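Local atomic coordinates of GDP-L-fucose synthase (PDB entry 7M13), a protein that makes GDP-D-glycero-L-gluco-heptose for the capsular polysaccharides of Campylobacter jejuni, as an NADPH-binding oxidoreductase of the fucose synthase subfamily. Residues Y63-A68 and K105-G110; K10-G15 and N35-T40; G21-E26 and H246-A251. All coordinates share one frame; numbering follows the deposited sequence.

Interaction 1: Y63-A68 and K105-G110. With NAP (NADP nicotinamide-adenine-dinucleotide phosphate), chain E.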
# COMPACT_ATOMS: atom_id res chain seq x y z
N TYR B 63 0.33 -24.71 -5.38
CA TYR B 63 0.67 -24.09 -4.07
C TYR B 63 1.84 -23.17 -4.31
O TYR B 63 2.77 -23.47 -5.09
CB TYR B 63 1.01 -25.16 -3.02
CG TYR B 63 -0.19 -26.00 -2.72
CD1 TYR B 63 -1.11 -25.63 -1.77
CD2 TYR B 63 -0.42 -27.18 -3.40
CE1 TYR B 63 -2.24 -26.37 -1.53
CE2 TYR B 63 -1.55 -27.93 -3.18
CZ TYR B 63 -2.48 -27.53 -2.24
OH TYR B 63 -3.61 -28.26 -2.02
N VAL B 64 1.83 -22.00 -3.67
CA VAL B 64 2.88 -20.99 -3.81
C VAL B 64 3.39 -20.56 -2.43
O VAL B 64 2.56 -20.21 -1.54
CB VAL B 64 2.33 -19.77 -4.58
CG1 VAL B 64 3.37 -18.66 -4.63
CG2 VAL B 64 1.87 -20.15 -5.99
N PHE B 65 4.70 -20.59 -2.24
CA PHE B 65 5.40 -19.92 -1.12
C PHE B 65 6.11 -18.71 -1.67
O PHE B 65 7.05 -18.87 -2.49
CB PHE B 65 6.34 -20.87 -0.40
CG PHE B 65 5.69 -22.05 0.25
CD1 PHE B 65 5.28 -21.98 1.58
CD2 PHE B 65 5.59 -23.27 -0.39
CE1 PHE B 65 4.68 -23.05 2.21
CE2 PHE B 65 5.00 -24.35 0.26
CZ PHE B 65 4.59 -24.25 1.57
N LEU B 66 5.66 -17.52 -1.29
CA LEU B 66 6.20 -16.28 -1.86
C LEU B 66 7.29 -15.76 -0.93
O LEU B 66 6.94 -15.04 0.05
CB LEU B 66 5.07 -15.29 -2.05
CG LEU B 66 5.49 -13.94 -2.60
CD1 LEU B 66 6.45 -14.09 -3.77
CD2 LEU B 66 4.24 -13.14 -2.93
N THR B 67 8.55 -16.09 -1.17
CA THR B 67 9.65 -15.64 -0.28
C THR B 67 10.49 -14.53 -0.91
O THR B 67 11.26 -13.92 -0.18
CB THR B 67 10.58 -16.77 0.19
OG1 THR B 67 11.61 -17.01 -0.79
CG2 THR B 67 9.83 -18.04 0.49
N ALA B 68 10.34 -14.27 -2.21
CA ALA B 68 11.21 -13.32 -2.91
C ALA B 68 10.98 -11.89 -2.40
O ALA B 68 9.82 -11.50 -2.20
CB ALA B 68 10.92 -13.40 -4.37
N LYS B 105 -3.55 -22.60 -2.73
CA LYS B 105 -3.19 -21.84 -1.53
C LYS B 105 -1.83 -21.18 -1.71
O LYS B 105 -0.98 -21.71 -2.45
CB LYS B 105 -3.12 -22.81 -0.38
CG LYS B 105 -3.49 -22.28 0.96
CD LYS B 105 -3.95 -23.44 1.84
CE LYS B 105 -3.88 -22.96 3.24
NZ LYS B 105 -4.40 -23.99 4.14
N LEU B 106 -1.66 -20.03 -1.08
CA LEU B 106 -0.42 -19.24 -1.14
C LEU B 106 -0.07 -18.79 0.27
O LEU B 106 -1.00 -18.45 1.01
CB LEU B 106 -0.66 -18.03 -2.06
CG LEU B 106 0.50 -17.04 -2.24
CD1 LEU B 106 0.45 -16.43 -3.65
CD2 LEU B 106 0.45 -15.94 -1.20
N VAL B 107 1.21 -18.82 0.58
CA VAL B 107 1.74 -18.23 1.84
C VAL B 107 2.70 -17.12 1.47
O VAL B 107 3.58 -17.32 0.64
CB VAL B 107 2.41 -19.28 2.71
CG1 VAL B 107 3.19 -18.62 3.85
CG2 VAL B 107 1.40 -20.27 3.24
N PHE B 108 2.47 -15.94 2.02
CA PHE B 108 3.30 -14.74 1.84
C PHE B 108 3.95 -14.44 3.19
O PHE B 108 3.32 -14.63 4.23
CB PHE B 108 2.44 -13.56 1.39
CG PHE B 108 3.12 -12.22 1.39
CD1 PHE B 108 4.24 -12.00 0.62
CD2 PHE B 108 2.57 -11.16 2.08
CE1 PHE B 108 4.87 -10.77 0.60
CE2 PHE B 108 3.20 -9.93 2.08
CZ PHE B 108 4.35 -9.75 1.35
N PHE B 109 5.13 -13.85 3.20
CA PHE B 109 5.84 -13.49 4.45
C PHE B 109 5.87 -11.98 4.60
O PHE B 109 6.35 -11.24 3.68
CB PHE B 109 7.23 -14.09 4.47
CG PHE B 109 7.19 -15.59 4.45
CD1 PHE B 109 6.99 -16.31 5.62
CD2 PHE B 109 7.19 -16.26 3.24
CE1 PHE B 109 6.92 -17.69 5.58
CE2 PHE B 109 7.11 -17.65 3.22
CZ PHE B 109 6.95 -18.35 4.38
N GLY B 110 5.38 -11.48 5.73
CA GLY B 110 5.50 -10.09 6.12
C GLY B 110 6.65 -9.87 7.08
O GLY B 110 7.27 -10.86 7.54
PA NAP E . 16.40 -13.39 1.02
O1A NAP E . 16.76 -11.93 1.01
O2A NAP E . 17.38 -14.34 1.66
O5B NAP E . 16.13 -13.94 -0.42
C5B NAP E . 15.28 -13.24 -1.33
C4B NAP E . 15.32 -13.99 -2.62
O4B NAP E . 14.38 -13.34 -3.51
C3B NAP E . 16.69 -13.99 -3.33
O3B NAP E . 17.07 -15.33 -3.62
C2B NAP E . 16.45 -13.12 -4.56
O2B NAP E . 17.15 -13.57 -5.72
C1B NAP E . 14.96 -13.32 -4.80
N9A NAP E . 14.39 -12.23 -5.57
C8A NAP E . 14.35 -10.91 -5.24
N7A NAP E . 13.88 -10.13 -6.19
C5A NAP E . 13.61 -11.01 -7.22
C6A NAP E . 13.10 -10.80 -8.52
N6A NAP E . 12.81 -9.60 -9.02
N1A NAP E . 12.95 -11.89 -9.30
C2A NAP E . 13.27 -13.10 -8.80
N3A NAP E . 13.77 -13.40 -7.60
C4A NAP E . 13.92 -12.30 -6.86
O3 NAP E . 14.98 -13.54 1.74
PN NAP E . 14.67 -14.09 3.20
O1N NAP E . 15.56 -13.40 4.15
O2N NAP E . 14.67 -15.56 3.11
O5D NAP E . 13.16 -13.55 3.39
C5D NAP E . 12.06 -14.35 3.04
C4D NAP E . 10.81 -13.59 3.39
O4D NAP E . 10.75 -13.37 4.82
C3D NAP E . 10.70 -12.20 2.73
O3D NAP E . 9.33 -11.91 2.41
C2D NAP E . 11.22 -11.31 3.82
O2D NAP E . 10.84 -9.95 3.68
C1D NAP E . 10.64 -11.96 5.06
N1N NAP E . 11.39 -11.56 6.27
C2N NAP E . 12.71 -11.86 6.43
C3N NAP E . 13.39 -11.41 7.51
C7N NAP E . 14.84 -11.69 7.73
O7N NAP E . 15.35 -11.38 8.83
N7N NAP E . 15.52 -12.26 6.74
C4N NAP E . 12.71 -10.65 8.54
C5N NAP E . 11.30 -10.41 8.32
C6N NAP E . 10.73 -10.78 7.22
P2B NAP E . 18.72 -13.22 -5.91
O1X NAP E . 19.41 -14.18 -4.97
O2X NAP E . 18.95 -11.80 -5.63
O3X NAP E . 18.99 -13.53 -7.39
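Two adjacent parallel strands of the Rossmann-fold sheet, 63-66 and 105-111, meet here, joined along the chain by helix 80-100 in a beta-alpha-beta crossover; V64, L66 and V107 carry the backbone pairing. V64 gives its N-H to K105 O (3.1 Å) and accepts from V107 N at its own O (2.9 Å). L66 N then bonds V107 O at 2.8 Å, an almost straight bond with an N-H...O angle of 178°. Side chains alternate between the two faces of the sheet. On the face of V64, L66, L106 and F108, CG1 of V64 lies against CD1 of L106, and CD2 of L66 rests 3.7 Å from CD1 of F108, the two side chains running the same way; helix 80-100 covers this face. On the face of Y63, F65, K105 and V107, CD1 of the Y63 ring lies 3.7 Å from CB of K105, whereas the extended lysine chain carries NZ on to a salt bridge with D262. F65 and V107 stand alongside each other under helix 247-260. At their C-terminal ends the strands reach the dinucleotide. T67 turns its OG1 to A14 O, and CA of A68 comes within 3.2 Å of O4B of the bound NADP. F109 O accepts a hydrogen bond from K144 NZ and a weak one from the ribose hydroxyl O3D (3.3 Å). The F109 ring, its CG anti to the carbonyl carbon (chi1 -62°), leans back to the first strand, where L66 O lies in the ring plane at its edge, 3.4 Å from CD2.

Interaction 2: K10-G15 and N35-T40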
# COMPACT_ATOMS: atom_id res chain seq x y z
N LYS B 10 2.03 -29.80 -7.26
CA LYS B 10 3.04 -28.92 -7.87
C LYS B 10 3.17 -27.68 -7.00
O LYS B 10 2.19 -26.93 -6.90
CB LYS B 10 2.69 -28.57 -9.31
CG LYS B 10 3.83 -27.87 -10.02
CD LYS B 10 3.63 -27.82 -11.52
CE LYS B 10 4.83 -27.34 -12.29
NZ LYS B 10 4.59 -27.56 -13.74
N ILE B 11 4.35 -27.45 -6.45
CA ILE B 11 4.61 -26.39 -5.45
C ILE B 11 5.64 -25.44 -6.02
O ILE B 11 6.74 -25.85 -6.33
CB ILE B 11 5.12 -26.99 -4.13
CG1 ILE B 11 4.08 -27.96 -3.59
CG2 ILE B 11 5.48 -25.87 -3.14
CD1 ILE B 11 4.57 -28.79 -2.41
N TYR B 12 5.30 -24.14 -6.11
CA TYR B 12 6.24 -23.08 -6.51
C TYR B 12 6.76 -22.38 -5.26
O TYR B 12 5.96 -21.93 -4.45
CB TYR B 12 5.54 -22.12 -7.47
CG TYR B 12 6.30 -20.87 -7.81
CD1 TYR B 12 7.65 -20.87 -8.11
CD2 TYR B 12 5.64 -19.64 -7.78
CE1 TYR B 12 8.32 -19.71 -8.43
CE2 TYR B 12 6.30 -18.48 -8.12
CZ TYR B 12 7.65 -18.50 -8.39
OH TYR B 12 8.31 -17.34 -8.65
N ILE B 13 8.06 -22.39 -5.08
CA ILE B 13 8.77 -21.56 -4.07
C ILE B 13 9.40 -20.39 -4.81
O ILE B 13 10.41 -20.58 -5.48
CB ILE B 13 9.79 -22.37 -3.24
CG1 ILE B 13 9.12 -23.57 -2.57
CG2 ILE B 13 10.46 -21.47 -2.19
CD1 ILE B 13 9.41 -24.89 -3.21
N ALA B 14 8.85 -19.20 -4.66
CA ALA B 14 9.39 -17.97 -5.25
C ALA B 14 10.57 -17.53 -4.40
O ALA B 14 10.42 -17.59 -3.16
CB ALA B 14 8.32 -16.93 -5.34
N GLY B 15 11.69 -17.15 -4.99
CA GLY B 15 12.88 -16.75 -4.22
C GLY B 15 13.55 -17.92 -3.55
O GLY B 15 13.98 -17.80 -2.38
N ASN B 35 7.69 -32.41 -6.06
CA ASN B 35 7.20 -31.85 -7.35
C ASN B 35 7.27 -30.32 -7.25
O ASN B 35 6.22 -29.65 -7.22
CB ASN B 35 5.78 -32.29 -7.67
CG ASN B 35 5.34 -31.92 -9.07
OD1 ASN B 35 6.17 -31.52 -9.90
ND2 ASN B 35 4.04 -32.02 -9.30
N LEU B 36 8.47 -29.81 -7.14
CA LEU B 36 8.73 -28.37 -6.93
C LEU B 36 9.03 -27.72 -8.25
O LEU B 36 9.66 -28.32 -9.14
CB LEU B 36 9.88 -28.19 -5.95
CG LEU B 36 9.77 -28.93 -4.62
CD1 LEU B 36 10.96 -28.61 -3.74
CD2 LEU B 36 8.45 -28.69 -3.90
N VAL B 37 8.66 -26.45 -8.36
CA VAL B 37 9.07 -25.65 -9.53
C VAL B 37 9.80 -24.45 -8.98
O VAL B 37 9.28 -23.79 -8.02
CB VAL B 37 7.90 -25.32 -10.48
CG1 VAL B 37 6.74 -24.63 -9.78
CG2 VAL B 37 8.37 -24.50 -11.67
N LEU B 38 11.01 -24.25 -9.46
CA LEU B 38 12.02 -23.32 -8.93
C LEU B 38 12.55 -22.51 -10.11
O LEU B 38 12.92 -23.11 -11.11
CB LEU B 38 13.12 -24.12 -8.23
CG LEU B 38 12.68 -25.14 -7.18
CD1 LEU B 38 13.89 -25.92 -6.69
CD2 LEU B 38 11.97 -24.47 -6.00
N LYS B 39 12.52 -21.19 -10.03
CA LYS B 39 13.05 -20.29 -11.07
C LYS B 39 14.06 -19.33 -10.45
O LYS B 39 13.72 -18.62 -9.48
CB LYS B 39 11.91 -19.54 -11.75
CG LYS B 39 10.91 -20.43 -12.47
CD LYS B 39 11.49 -21.04 -13.73
CE LYS B 39 10.45 -21.81 -14.51
NZ LYS B 39 11.04 -22.53 -15.66
N THR B 40 15.27 -19.24 -11.01
CA THR B 40 16.22 -18.19 -10.60
C THR B 40 15.70 -16.84 -11.10
O THR B 40 14.83 -16.83 -12.00
CB THR B 40 17.62 -18.47 -11.14
OG1 THR B 40 17.52 -18.36 -12.56
CG2 THR B 40 18.13 -19.83 -10.73
O HOH W 1 10.99 -17.39 -8.21
O HOH W 2 11.91 -19.85 -7.51
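The carbonyl oxygen of I11 is held from the neighbouring strand by two groups of consecutive residues: V37 N donates to it at 2.9 Å, tilted 28° from the carbonyl plane, and L36 CA makes a CA-H...O contact. One step earlier I11 N bonds N35 O at 3.0 Å; one step later the strands draw apart, and I13 N reaches V37 O only weakly. Water takes over beyond that point: one molecule donates to I13 O (2.6 Å) and accepts from K39 N, while a second joins Y12 OH to K39 O. V37 O also lies in the plane of the Y12 ring at its edge, 3.3 Å from CD1; CG of Y12 is anti to the backbone N (chi1 172°), which swings the ring along the strand over A14 N. CG1 of V37 packs on CB of Y12 at 3.6 Å, and the extended K10 chain passes over V37 with CE before NZ pairs with E59. On the other face, CD2 of L36 fits against CB of I11 and CD1 of I13, and CD2 of L38 touches that same I13 methyl (3.8 Å), with helix 19-30 packed on I13, L36 and L38. Strand 11-14, helix 19-30 and strand 36-37 form the first beta-alpha-beta unit of the Rossmann fold, with G15 at the strand end touching the bound NADP.

Interaction 3: G21-E26 and H246-A251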
# COMPACT_ATOMS: atom_id res chain seq x y z
N GLY B 21 13.62 -19.55 1.37
CA GLY B 21 13.34 -20.40 0.21
C GLY B 21 14.17 -21.66 0.28
O GLY B 21 13.62 -22.74 0.02
N THR B 22 15.44 -21.54 0.67
CA THR B 22 16.31 -22.73 0.73
C THR B 22 15.75 -23.68 1.79
O THR B 22 15.73 -24.90 1.57
CB THR B 22 17.76 -22.35 1.01
OG1 THR B 22 18.25 -21.53 -0.05
CG2 THR B 22 18.60 -23.59 1.18
N ALA B 23 15.37 -23.17 2.97
CA ALA B 23 14.81 -23.97 4.06
C ALA B 23 13.50 -24.64 3.61
O ALA B 23 13.23 -25.79 3.97
CB ALA B 23 14.59 -23.13 5.30
N LEU B 24 12.65 -23.94 2.86
CA LEU B 24 11.39 -24.56 2.41
C LEU B 24 11.69 -25.70 1.42
O LEU B 24 11.06 -26.76 1.55
CB LEU B 24 10.50 -23.50 1.77
CG LEU B 24 9.69 -22.71 2.77
CD1 LEU B 24 9.23 -21.41 2.12
CD2 LEU B 24 8.51 -23.51 3.27
N VAL B 25 12.59 -25.45 0.48
CA VAL B 25 12.94 -26.51 -0.51
C VAL B 25 13.41 -27.74 0.28
O VAL B 25 12.89 -28.82 0.02
CB VAL B 25 13.99 -26.07 -1.53
CG1 VAL B 25 14.45 -27.27 -2.36
CG2 VAL B 25 13.51 -24.98 -2.47
N GLU B 26 14.35 -27.57 1.20
CA GLU B 26 14.92 -28.75 1.93
C GLU B 26 13.87 -29.45 2.79
O GLU B 26 13.84 -30.69 2.83
CB GLU B 26 16.12 -28.32 2.77
CG GLU B 26 17.31 -27.95 1.92
CD GLU B 26 18.49 -27.40 2.72
OE1 GLU B 26 18.30 -27.08 3.93
OE2 GLU B 26 19.57 -27.26 2.11
N HIS B 246 14.35 -19.48 13.51
CA HIS B 246 15.20 -20.32 12.66
C HIS B 246 14.40 -20.69 11.41
O HIS B 246 13.21 -21.03 11.54
CB HIS B 246 15.65 -21.54 13.46
CG HIS B 246 16.68 -22.37 12.78
ND1 HIS B 246 16.36 -23.27 11.80
CD2 HIS B 246 18.03 -22.41 12.93
CE1 HIS B 246 17.47 -23.86 11.38
NE2 HIS B 246 18.52 -23.36 12.07
N SER B 247 15.07 -20.75 10.27
CA SER B 247 14.38 -21.02 8.99
C SER B 247 13.74 -22.42 8.96
O SER B 247 12.78 -22.58 8.19
CB SER B 247 15.28 -20.76 7.87
OG SER B 247 16.42 -21.61 7.96
N ASP B 248 14.18 -23.40 9.76
CA ASP B 248 13.46 -24.69 9.83
C ASP B 248 12.10 -24.50 10.53
O ASP B 248 11.14 -25.18 10.15
CB ASP B 248 14.27 -25.79 10.53
CG ASP B 248 15.38 -26.38 9.68
OD1 ASP B 248 15.39 -26.15 8.45
OD2 ASP B 248 16.23 -27.07 10.29
N ASP B 249 12.04 -23.64 11.56
CA ASP B 249 10.78 -23.29 12.23
C ASP B 249 9.91 -22.48 11.25
O ASP B 249 8.70 -22.75 11.22
CB ASP B 249 11.02 -22.57 13.56
CG ASP B 249 11.08 -23.49 14.79
OD1 ASP B 249 10.48 -24.60 14.75
OD2 ASP B 249 11.69 -23.08 15.78
N LEU B 250 10.48 -21.56 10.48
CA LEU B 250 9.71 -20.84 9.45
C LEU B 250 9.15 -21.84 8.44
O LEU B 250 7.95 -21.81 8.13
CB LEU B 250 10.58 -19.78 8.76
CG LEU B 250 9.85 -19.01 7.68
CD1 LEU B 250 10.44 -17.63 7.51
CD2 LEU B 250 9.85 -19.77 6.37
N ALA B 251 9.97 -22.78 7.96
CA ALA B 251 9.49 -23.77 6.99
C ALA B 251 8.38 -24.60 7.63
O ALA B 251 7.32 -24.83 7.02
CB ALA B 251 10.62 -24.62 6.50
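A23 presses its methyl group into the first turn of helix 247-260, where CB lies 3.5 Å from S247 O and 3.6 Å from S247 CB. The serine hydroxyl sits between its own backbone N and carbonyl carbon (chi1 60°), a rotation that lays OG beside the same alanine methyl. One turn further on, A251 repeats the pattern in the reverse sense, its CB resting 3.8 Å from A23 O. L24 completes the packing from the flank: its CG is anti to the carbonyl carbon (chi1 -84°), and the branch CD2 comes forward to A251, 3.9 Å from CA and slightly farther from CB. Small residues at the crossing let the axes of segments 21-26 and 247-251 approach to 8.5 Å, crossing at -61°, and the touching atoms meet by van der Waals contact.

Polar groups line the margin of this interface. The side chain of N27 spans the gap, its ND2 donating to both A23 O and D248 OD1. Nearby, E26 OE2 pairs with K174, a partner that would probably offset the proximity of the E26 and D248 carboxylates. H246 is the N-cap of the second helix: ND1 of its imidazole accepts from D248 N at 3.0 Å. ND1 is therefore the unprotonated nitrogen; NE2 has a weak bond to T173, and the ring meets Y171 edge-to-face. Helix 19-30, which follows the glycine-rich dinucleotide-binding loop, is thus packed against helix 247-260 on one face of the central sheet, an alpha/beta/alpha layering characteristic of the Rossmann fold.

Overall arrangement
From the N terminus, strand 11-14 leads through helix 19-30 to strand 36-37, and interaction 2 closes this first short loop. After helix 49-59 the chain enters strand 63-66, hydrogen-bonded to the other side of strand 11-14, and interaction 1 closes the next crossover around helix 80-100. The two are in series and share one sheet, touching also where L66 packs on A14. Interaction 3 closes a much longer loop, 21-26 to 246-251; interaction 1 is nested within it, whereas interaction 2 crosses it because helix 19-30 lies between its segments. L24 and L250 pack on T67 and F109, and V25 on L36 and L38, tying the helix pair to the sheet.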